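Local structure of sulfatase (Bacteroides fragilis CAG:558, 6USS) at residues Thr227-Ala239 / Met257-Arg271. The protein probably hydrolyses aryl sulfate esters as a calcium-dependent sulfatase of a gut bacterium. The protein carries 1 engineered substitution. Residues are numbered along the deposited sequence; the frame is centred on the assembly and turned at random.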
loop_
_atom_site.group_PDB
_atom_site.type_symbol
_atom_site.label_atom_id
_atom_site.label_comp_id
_atom_site.label_asym_id
_atom_site.label_seq_id
_atom_site.Cartn_x
_atom_site.Cartn_y
_atom_site.Cartn_z
ATOM N N THR A 227 -4.373 -27.345 6.914
ATOM C CA THR A 227 -5.135 -28.017 5.878
ATOM C C THR A 227 -4.161 -28.668 4.900
ATOM O O THR A 227 -2.941 -28.512 5.005
ATOM C CB THR A 227 -6.064 -27.037 5.157
ATOM O OG1 THR A 227 -5.316 -26.240 4.226
ATOM C CG2 THR A 227 -6.725 -26.111 6.153
ATOM N N ASP A 228 -4.703 -29.412 3.938
ATOM C CA ASP A 228 -3.866 -29.967 2.880
ATOM C C ASP A 228 -3.828 -29.076 1.639
ATOM O O ASP A 228 -3.676 -29.585 0.518
ATOM C CB ASP A 228 -4.308 -31.393 2.522
ATOM C CG ASP A 228 -5.682 -31.448 1.844
ATOM O OD1 ASP A 228 -6.407 -30.416 1.823
ATOM O OD2 ASP A 228 -6.033 -32.534 1.319
ATOM N N THR A 229 -3.968 -27.758 1.801
ATOM C CA THR A 229 -3.837 -26.835 0.675
ATOM C C THR A 229 -2.348 -26.609 0.380
ATOM O O THR A 229 -1.638 -25.980 1.175
ATOM C CB THR A 229 -4.555 -25.514 0.961
ATOM O OG1 THR A 229 -5.917 -25.760 1.342
ATOM C CG2 THR A 229 -4.542 -24.616 -0.268
ATOM N N PHE A 230 -1.877 -27.158 -0.745
ATOM C CA PHE A 230 -0.562 -26.843 -1.300
ATOM C C PHE A 230 -0.449 -25.337 -1.578
ATOM O O PHE A 230 -1.421 -24.694 -1.984
ATOM C CB PHE A 230 -0.354 -27.644 -2.595
ATOM C CG PHE A 230 1.074 -28.057 -2.843
ATOM C CD1 PHE A 230 1.676 -29.027 -2.057
ATOM C CD2 PHE A 230 1.813 -27.479 -3.863
ATOM C CE1 PHE A 230 2.988 -29.414 -2.283
ATOM C CE2 PHE A 230 3.116 -27.857 -4.087
ATOM C CZ PHE A 230 3.706 -28.833 -3.294
ATOM N N VAL A 231 0.750 -24.770 -1.366
ATOM C CA VAL A 231 0.865 -23.307 -1.305
ATOM C C VAL A 231 0.510 -22.665 -2.644
ATOM O O VAL A 231 -0.102 -21.586 -2.682
ATOM C CB VAL A 231 2.262 -22.869 -0.811
ATOM C CG1 VAL A 231 3.327 -23.085 -1.854
ATOM C CG2 VAL A 231 2.219 -21.395 -0.417
ATOM N N SER A 232 0.877 -23.312 -3.761
ATOM C CA SER A 232 0.487 -22.817 -5.082
ATOM C C SER A 232 -1.020 -22.763 -5.240
ATOM O O SER A 232 -1.531 -21.916 -5.983
ATOM C CB SER A 232 1.087 -23.705 -6.182
ATOM O OG SER A 232 2.429 -24.043 -5.882
ATOM N N GLU A 233 -1.738 -23.683 -4.586
ATOM C CA GLU A 233 -3.197 -23.640 -4.588
ATOM C C GLU A 233 -3.697 -22.479 -3.737
ATOM O O GLU A 233 -4.567 -21.705 -4.169
ATOM C CB GLU A 233 -3.766 -24.972 -4.082
ATOM C CG GLU A 233 -5.299 -25.116 -4.137
ATOM C CD GLU A 233 -5.884 -24.914 -5.541
ATOM O OE1 GLU A 233 -5.220 -25.260 -6.547
ATOM O OE2 GLU A 233 -7.019 -24.398 -5.647
ATOM N N ALA A 234 -3.136 -22.329 -2.530
ATOM C CA ALA A 234 -3.504 -21.213 -1.667
ATOM C C ALA A 234 -3.290 -19.881 -2.369
ATOM O O ALA A 234 -4.139 -18.982 -2.295
ATOM C CB ALA A 234 -2.696 -21.256 -0.369
ATOM N N LEU A 235 -2.159 -19.735 -3.055
ATOM C CA LEU A 235 -1.877 -18.485 -3.747
ATOM C C LEU A 235 -2.911 -18.216 -4.828
ATOM O O LEU A 235 -3.365 -17.076 -4.991
ATOM C CB LEU A 235 -0.464 -18.520 -4.343
ATOM C CG LEU A 235 0.683 -18.528 -3.329
ATOM C CD1 LEU A 235 2.050 -18.512 -4.020
ATOM C CD2 LEU A 235 0.529 -17.337 -2.377
ATOM N N THR A 236 -3.304 -19.258 -5.570
ATOM C CA THR A 236 -4.303 -19.087 -6.619
ATOM C C THR A 236 -5.662 -18.682 -6.047
ATOM O O THR A 236 -6.331 -17.803 -6.598
ATOM C CB THR A 236 -4.422 -20.371 -7.442
ATOM O OG1 THR A 236 -3.110 -20.808 -7.819
ATOM C CG2 THR A 236 -5.244 -20.118 -8.683
ATOM N N LEU A 237 -6.087 -19.297 -4.940
ATOM C CA LEU A 237 -7.396 -18.957 -4.394
ATOM C C LEU A 237 -7.428 -17.531 -3.854
ATOM O O LEU A 237 -8.442 -16.836 -4.003
ATOM C CB LEU A 237 -7.801 -19.950 -3.308
ATOM C CG LEU A 237 -7.982 -21.367 -3.841
ATOM C CD1 LEU A 237 -7.833 -22.362 -2.684
ATOM C CD2 LEU A 237 -9.328 -21.523 -4.558
ATOM N N GLU A 238 -6.332 -17.066 -3.234
ATOM C CA GLU A 238 -6.313 -15.677 -2.777
ATOM C C GLU A 238 -6.181 -14.706 -3.941
ATOM O O GLU A 238 -6.739 -13.606 -3.898
ATOM C CB GLU A 238 -5.192 -15.457 -1.767
ATOM C CG GLU A 238 -5.363 -16.289 -0.512
ATOM C CD GLU A 238 -6.581 -15.873 0.331
ATOM O OE1 GLU A 238 -6.650 -14.696 0.768
ATOM O OE2 GLU A 238 -7.469 -16.731 0.551
ATOM N N ALA A 239 -5.458 -15.091 -4.990
ATOM C CA ALA A 239 -5.442 -14.266 -6.191
ATOM C C ALA A 239 -6.838 -14.164 -6.796
ATOM O O ALA A 239 -7.249 -13.093 -7.266
ATOM C CB ALA A 239 -4.456 -14.827 -7.214
ATOM N N MET A 257 1.386 -12.175 -10.490
ATOM C CA MET A 257 1.249 -13.521 -9.930
ATOM C C MET A 257 2.624 -14.173 -9.936
ATOM O O MET A 257 3.051 -14.743 -10.937
ATOM C CB MET A 257 0.240 -14.331 -10.733
ATOM C CG MET A 257 -0.096 -15.673 -10.126
ATOM S SD MET A 257 -1.178 -15.461 -8.703
ATOM C CE MET A 257 -1.177 -17.117 -7.999
ATOM N N ALA A 258 3.327 -14.089 -8.804
ATOM C CA ALA A 258 4.720 -14.529 -8.704
ATOM C C ALA A 258 4.800 -15.741 -7.777
ATOM O O ALA A 258 4.913 -15.592 -6.562
ATOM C CB ALA A 258 5.614 -13.390 -8.213
ATOM N N HIS A 259 4.774 -16.937 -8.366
ATOM C CA HIS A 259 4.729 -18.177 -7.598
ATOM C C HIS A 259 6.002 -18.393 -6.787
ATOM O O HIS A 259 7.097 -17.964 -7.172
ATOM C CB HIS A 259 4.515 -19.379 -8.523
ATOM C CG HIS A 259 3.080 -19.640 -8.808
ATOM N ND1 HIS A 259 2.253 -20.272 -7.906
ATOM C CD2 HIS A 259 2.304 -19.314 -9.868
ATOM C CE1 HIS A 259 1.030 -20.333 -8.401
ATOM N NE2 HIS A 259 1.035 -19.763 -9.594
ATOM N N TYR A 260 5.844 -19.062 -5.642
ATOM C CA TYR A 260 7.021 -19.589 -4.964
ATOM C C TYR A 260 7.516 -20.865 -5.637
ATOM O O TYR A 260 8.722 -21.140 -5.620
ATOM C CB TYR A 260 6.724 -19.835 -3.483
ATOM C CG TYR A 260 6.715 -18.566 -2.680
ATOM C CD1 TYR A 260 7.900 -17.984 -2.271
ATOM C CD2 TYR A 260 5.525 -17.943 -2.344
ATOM C CE1 TYR A 260 7.905 -16.814 -1.555
ATOM C CE2 TYR A 260 5.511 -16.760 -1.627
ATOM C CZ TYR A 260 6.712 -16.196 -1.226
ATOM O OH TYR A 260 6.741 -15.025 -0.487
ATOM N N ALA A 261 6.604 -21.651 -6.218
ATOM C CA ALA A 261 6.989 -22.750 -7.095
ATOM C C ALA A 261 7.815 -22.213 -8.259
ATOM O O ALA A 261 7.523 -21.143 -8.798
ATOM C CB ALA A 261 5.737 -23.461 -7.607
ATOM N N ILE A 262 8.839 -22.959 -8.678
ATOM C CA ILE A 262 9.102 -24.332 -8.264
ATOM C C ILE A 262 10.399 -24.431 -7.456
ATOM O O ILE A 262 11.222 -25.325 -7.673
ATOM C CB ILE A 262 9.153 -25.235 -9.498
ATOM C CG1 ILE A 262 10.159 -24.669 -10.518
ATOM C CG2 ILE A 262 7.756 -25.368 -10.099
ATOM C CD1 ILE A 262 10.258 -25.462 -11.826
ATOM N N HIS A 263 10.560 -23.484 -6.534
ATOM C CA HIS A 263 11.745 -23.345 -5.700
ATOM C C HIS A 263 11.903 -24.558 -4.784
ATOM O O HIS A 263 10.942 -25.267 -4.481
ATOM C CB HIS A 263 11.631 -22.062 -4.866
ATOM C CG HIS A 263 12.936 -21.549 -4.347
ATOM N ND1 HIS A 263 13.473 -21.962 -3.144
ATOM C CD2 HIS A 263 13.818 -20.661 -4.867
ATOM C CE1 HIS A 263 14.631 -21.353 -2.949
ATOM N NE2 HIS A 263 14.861 -20.557 -3.979
ATOM N N VAL A 264 13.132 -24.793 -4.334
ATOM C CA VAL A 264 13.376 -25.844 -3.346
ATOM C C VAL A 264 12.832 -25.381 -1.997
ATOM O O VAL A 264 12.637 -24.170 -1.795
ATOM C CB VAL A 264 14.867 -26.218 -3.260
ATOM C CG1 VAL A 264 15.316 -26.875 -4.567
ATOM C CG2 VAL A 264 15.753 -25.009 -2.850
ATOM N N PRO A 265 12.532 -26.302 -1.055
ATOM C CA PRO A 265 12.645 -27.762 -1.198
ATOM C C PRO A 265 11.509 -28.321 -2.051
ATOM O O PRO A 265 10.416 -27.747 -2.053
ATOM C CB PRO A 265 12.537 -28.251 0.239
ATOM C CG PRO A 265 11.606 -27.264 0.870
ATOM C CD PRO A 265 11.940 -25.931 0.247
ATOM N N ILE A 266 11.753 -29.426 -2.750
ATOM C CA ILE A 266 10.771 -29.958 -3.710
ATOM C C ILE A 266 9.840 -30.871 -2.915
ATOM O O ILE A 266 9.960 -32.098 -2.912
ATOM C CB ILE A 266 11.448 -30.676 -4.886
ATOM C CG1 ILE A 266 12.585 -29.821 -5.469
ATOM C CG2 ILE A 266 10.426 -31.046 -5.960
ATOM C CD1 ILE A 266 12.155 -28.425 -5.926
ATOM N N ASP A 267 8.869 -30.254 -2.231
ATOM C CA ASP A 267 7.863 -31.026 -1.502
ATOM C C ASP A 267 6.939 -31.757 -2.469
ATOM O O ASP A 267 6.713 -31.316 -3.598
ATOM C CB ASP A 267 7.032 -30.114 -0.602
ATOM C CG ASP A 267 7.806 -29.612 0.614
ATOM O OD1 ASP A 267 8.673 -30.351 1.128
ATOM O OD2 ASP A 267 7.546 -28.472 1.061
ATOM N N LYS A 268 6.387 -32.878 -2.016
ATOM C CA LYS A 268 5.496 -33.670 -2.858
ATOM C C LYS A 268 4.082 -33.107 -2.821
ATOM O O LYS A 268 3.519 -32.876 -1.747
ATOM C CB LYS A 268 5.472 -35.132 -2.413
ATOM C CG LYS A 268 6.692 -35.933 -2.847
ATOM C CD LYS A 268 7.080 -36.951 -1.796
ATOM C CE LYS A 268 8.547 -37.325 -1.917
ATOM N NZ LYS A 268 8.639 -38.663 -2.544
ATOM N N ASP A 269 3.512 -32.890 -3.998
ATOM C CA ASP A 269 2.118 -32.504 -4.144
ATOM C C ASP A 269 1.334 -33.774 -4.443
ATOM O O ASP A 269 1.391 -34.301 -5.563
ATOM C CB ASP A 269 1.969 -31.460 -5.249
ATOM C CG ASP A 269 0.576 -30.838 -5.301
ATOM O OD1 ASP A 269 -0.386 -31.420 -4.746
ATOM O OD2 ASP A 269 0.443 -29.756 -5.908
ATOM N N LYS A 270 0.621 -34.276 -3.433
ATOM C CA LYS A 270 -0.114 -35.529 -3.577
ATOM C C LYS A 270 -1.103 -35.499 -4.745
ATOM O O LYS A 270 -1.400 -36.558 -5.311
ATOM C CB LYS A 270 -0.839 -35.867 -2.270
ATOM C CG LYS A 270 -1.717 -34.719 -1.731
ATOM C CD LYS A 270 -2.191 -34.946 -0.287
ATOM C CE LYS A 270 -3.459 -34.150 0.014
ATOM N NZ LYS A 270 -3.940 -34.399 1.404
ATOM N N ARG A 271 -1.586 -34.312 -5.139
ATOM C CA ARG A 271 -2.501 -34.213 -6.272
ATOM C C ARG A 271 -1.914 -34.814 -7.545
ATOM O O ARG A 271 -2.657 -35.291 -8.407
ATOM C CB ARG A 271 -2.869 -32.755 -6.522
ATOM C CG ARG A 271 -3.584 -32.117 -5.357
ATOM C CD ARG A 271 -4.001 -30.698 -5.681
ATOM N NE ARG A 271 -2.849 -29.801 -5.719
ATOM C CZ ARG A 271 -2.912 -28.530 -6.092
ATOM N NH1 ARG A 271 -4.073 -27.994 -6.448
ATOM N NH2 ARG A 271 -1.822 -27.796 -6.102
HETATM O O HOH W 1 3.582 -20.994 -5.705
HETATM O O HOH W 2 -2.033 -25.410 -7.890
#
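Asp269 lies over one face of the Phe230 ring, its carboxylate nearly parallel to it (planes 19° apart). Asp269 CB makes a CH-pi contact 3.7 Å from the ring centroid, and OD2 comes within 3.4 Å of Phe230 CD2, toward the rim. The same carboxylate, swung away from the backbone N of Asp269 (chi1 -170°), is gripped side-on by Arg271: NE donates to the syn lone pair of OD1, and NH2 to that of OD2 at 3.0 Å. Asp269 OD1 also accepts from Arg271 N, closing an Asx turn. The guanidinium reaches the helix through NH1, 3.0 Å from Glu233 OE1, which it meets from above a carboxylate plane turned 82° from its own. Lys297 of helix 283-308 also pairs with Glu233. Farther out, Lys270 NZ bridges to the anti lone pair of Asp228 OD2 at 2.8 Å. Along the helix, water 1 links Ser232 OG, His259 ND1 (2.7 Å) and Ala261 N, while Ser298 holds His259 NE2. Met257, its chain bent beyond CG, lays its methyl against Leu235 and its SD 3.7 Å from Ala239 CB. The contact thus packs helix 231-247 against the end of strand 253-258 and the loop beyond it, which passes near the calcium site in this alkaline phosphatase-like fold. Binding to both Asp269 and Glu233 should fix the guanidinium's orientation and probably favours the ionised form of both acids, of which Asp269 lies against the buried Phe230 ring.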